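Local coordinates for metal cation efflux system protein CzcD (Cupriavidus metallidurans, PDB 6VD9) that binds and transports zinc, probably exporting it and related metal cations from cytoplasm to periplasm, this chain being its cytoplasmic dimerisation domain, at residues 19-24 with 36-41. Numbering follows the deposited sequence.
Sequences KSFHDL and LTVHVV. With NI (nickel (II) ion), chain E.
Val41 O is gripped by two backbone amides of the neighbouring strand, firmly by Lys19 N (2.9 Å) and weakly by Ser20 N (3.3 Å). Two residues facing one make this a classic beta bulge, within which Val41 N returns a bond to Ser20 O (2.8 Å). Regular antiparallel pairing follows through Phe21-Val40, non-hydrogen-bonded, and His22-His39, joined by both backbone bonds. Asp23, with a left-handed backbone (phi 53°), then interrupts the pairing, and a water bridges Asp23 O to Thr37 OG1.

The paired histidines rise on the same face. CG of His22 lies between its backbone N and carbonyl carbon (chi1 54°), which brings the ring across the neighbouring strand. His39 CB lies over one face of the His22 ring in a CH-pi contact, 3.7 Å from that ring's centroid. The two imidazole planes are inclined at 44°. His22 NE2 is a firm nickel ligand at 2.3 Å, His39 ND1 a long, weak one at 2.7 Å. Glu74 and three waters complete the site; one of these waters donates to Asp23 OD2 (2.6 Å), a second-shell carboxylate. His39 NE2 is hydrogen-bonded to Thr70 OG1 of the second subunit.

The opposite face is apolar. Leu24 CD1 reaches Val38 CB (3.7 Å) and the end of Leu36, and Val38 CG2 approaches the Phe21 ring obliquely; helix 5-13 packs against Phe21 and Leu24. The result is a beta hairpin with a metal-binding face and a helix-covered face, in the alpha-beta cytoplasmic domain of a cation diffusion facilitator.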
loop_
_atom_site.group_PDB
_atom_site.type_symbol
_atom_site.label_atom_id
_atom_site.label_comp_id
_atom_site.label_asym_id
_atom_site.label_seq_id
_atom_site.Cartn_x
_atom_site.Cartn_y
_atom_site.Cartn_z
ATOM N N LYS A 19 -12.180 -9.027 -0.463
ATOM C CA LYS A 19 -12.517 -10.208 -1.286
ATOM C C LYS A 19 -11.380 -11.249 -1.148
ATOM O O LYS A 19 -11.657 -12.451 -0.948
ATOM C CB LYS A 19 -12.879 -9.703 -2.699
ATOM C CG LYS A 19 -13.211 -10.771 -3.731
ATOM C CD LYS A 19 -13.173 -10.294 -5.215
ATOM C CE LYS A 19 -13.611 -11.354 -6.201
ATOM N NZ LYS A 19 -13.551 -10.900 -7.622
ATOM N N SER A 20 -10.106 -10.833 -1.248
ATOM C CA SER A 20 -8.948 -11.748 -1.189
ATOM C C SER A 20 -7.687 -10.919 -0.924
ATOM O O SER A 20 -7.754 -9.696 -1.008
ATOM C CB SER A 20 -8.832 -12.558 -2.453
ATOM O OG SER A 20 -8.523 -11.739 -3.575
ATOM N N PHE A 21 -6.564 -11.551 -0.712
ATOM C CA PHE A 21 -5.284 -10.822 -0.596
ATOM C C PHE A 21 -4.172 -11.692 -1.134
ATOM O O PHE A 21 -4.331 -12.911 -1.210
ATOM C CB PHE A 21 -5.075 -10.416 0.862
ATOM C CG PHE A 21 -4.667 -11.559 1.751
ATOM C CD1 PHE A 21 -3.348 -11.798 1.985
ATOM C CD2 PHE A 21 -5.611 -12.305 2.450
ATOM C CE1 PHE A 21 -2.968 -12.887 2.757
ATOM C CE2 PHE A 21 -5.222 -13.351 3.271
ATOM C CZ PHE A 21 -3.909 -13.613 3.441
ATOM N N HIS A 22 -3.035 -11.101 -1.434
ATOM C CA HIS A 22 -1.835 -11.885 -1.813
ATOM C C HIS A 22 -0.637 -11.052 -1.413
ATOM O O HIS A 22 -0.832 -9.853 -1.046
ATOM C CB HIS A 22 -1.868 -12.221 -3.306
ATOM C CG HIS A 22 -2.036 -11.035 -4.183
ATOM N ND1 HIS A 22 -3.304 -10.517 -4.521
ATOM C CD2 HIS A 22 -1.134 -10.276 -4.834
ATOM C CE1 HIS A 22 -3.135 -9.480 -5.315
ATOM N NE2 HIS A 22 -1.839 -9.316 -5.524
ATOM N N ASP A 23 0.545 -11.638 -1.555
ATOM C CA ASP A 23 1.850 -10.953 -1.324
ATOM C C ASP A 23 1.843 -10.299 0.077
ATOM O O ASP A 23 2.296 -9.131 0.195
ATOM C CB ASP A 23 2.145 -9.901 -2.403
ATOM C CG ASP A 23 2.210 -10.393 -3.851
ATOM O OD1 ASP A 23 2.004 -11.561 -4.072
ATOM O OD2 ASP A 23 2.421 -9.554 -4.749
ATOM N N LEU A 24 1.337 -11.002 1.095
ATOM C CA LEU A 24 1.432 -10.562 2.503
ATOM C C LEU A 24 2.869 -10.801 2.938
ATOM O O LEU A 24 3.335 -11.975 2.826
ATOM C CB LEU A 24 0.447 -11.332 3.394
ATOM C CG LEU A 24 0.530 -11.075 4.885
ATOM C CD1 LEU A 24 0.219 -9.590 5.216
ATOM C CD2 LEU A 24 -0.476 -11.950 5.611
ATOM N N LEU A 36 4.598 -4.526 7.716
ATOM C CA LEU A 36 3.669 -5.401 6.955
ATOM C C LEU A 36 3.432 -4.752 5.604
ATOM O O LEU A 36 3.180 -3.543 5.576
ATOM C CB LEU A 36 2.353 -5.549 7.711
ATOM C CG LEU A 36 1.270 -6.395 7.032
ATOM C CD1 LEU A 36 0.347 -7.049 8.047
ATOM C CD2 LEU A 36 0.443 -5.559 6.076
ATOM N N THR A 37 3.453 -5.546 4.537
ATOM C CA THR A 37 2.902 -5.072 3.244
ATOM C C THR A 37 1.913 -6.138 2.806
ATOM O O THR A 37 2.155 -7.329 3.097
ATOM C CB THR A 37 3.975 -4.782 2.190
ATOM O OG1 THR A 37 4.636 -6.007 1.913
ATOM C CG2 THR A 37 5.011 -3.782 2.669
ATOM N N VAL A 38 0.904 -5.715 2.065
ATOM C CA VAL A 38 -0.086 -6.674 1.533
ATOM C C VAL A 38 -0.798 -6.044 0.348
ATOM O O VAL A 38 -0.906 -4.816 0.290
ATOM C CB VAL A 38 -1.036 -7.185 2.632
ATOM C CG1 VAL A 38 -1.962 -6.108 3.176
ATOM C CG2 VAL A 38 -1.804 -8.413 2.166
ATOM N N HIS A 39 -1.171 -6.885 -0.616
ATOM C CA HIS A 39 -2.055 -6.510 -1.747
ATOM C C HIS A 39 -3.475 -7.046 -1.507
ATOM O O HIS A 39 -3.659 -8.266 -1.438
ATOM C CB HIS A 39 -1.473 -6.942 -3.086
ATOM C CG HIS A 39 -0.189 -6.265 -3.422
ATOM N ND1 HIS A 39 0.085 -5.824 -4.697
ATOM C CD2 HIS A 39 0.920 -6.005 -2.692
ATOM C CE1 HIS A 39 1.300 -5.305 -4.725
ATOM N NE2 HIS A 39 1.822 -5.390 -3.517
ATOM N N VAL A 40 -4.455 -6.162 -1.416
ATOM C CA VAL A 40 -5.856 -6.556 -1.094
ATOM C C VAL A 40 -6.720 -6.377 -2.337
ATOM O O VAL A 40 -6.677 -5.284 -2.982
ATOM C CB VAL A 40 -6.406 -5.764 0.098
ATOM C CG1 VAL A 40 -7.892 -5.981 0.277
ATOM C CG2 VAL A 40 -5.633 -6.117 1.365
ATOM N N VAL A 41 -7.514 -7.396 -2.663
ATOM C CA VAL A 41 -8.554 -7.236 -3.715
ATOM C C VAL A 41 -9.829 -6.851 -2.965
ATOM O O VAL A 41 -10.297 -7.652 -2.137
ATOM C CB VAL A 41 -8.695 -8.508 -4.558
ATOM C CG1 VAL A 41 -9.813 -8.354 -5.586
ATOM C CG2 VAL A 41 -7.370 -8.884 -5.220
HETATM NI NI NI E . -0.954 -7.423 -6.539
HETATM O O HOH W 1 3.492 -7.005 -0.275
HETATM O O HOH W 2 1.211 -8.632 -6.808
HETATM O O HOH W 3 -0.395 -6.090 -7.763
HETATM O O HOH W 4 -1.855 -8.307 -8.410
#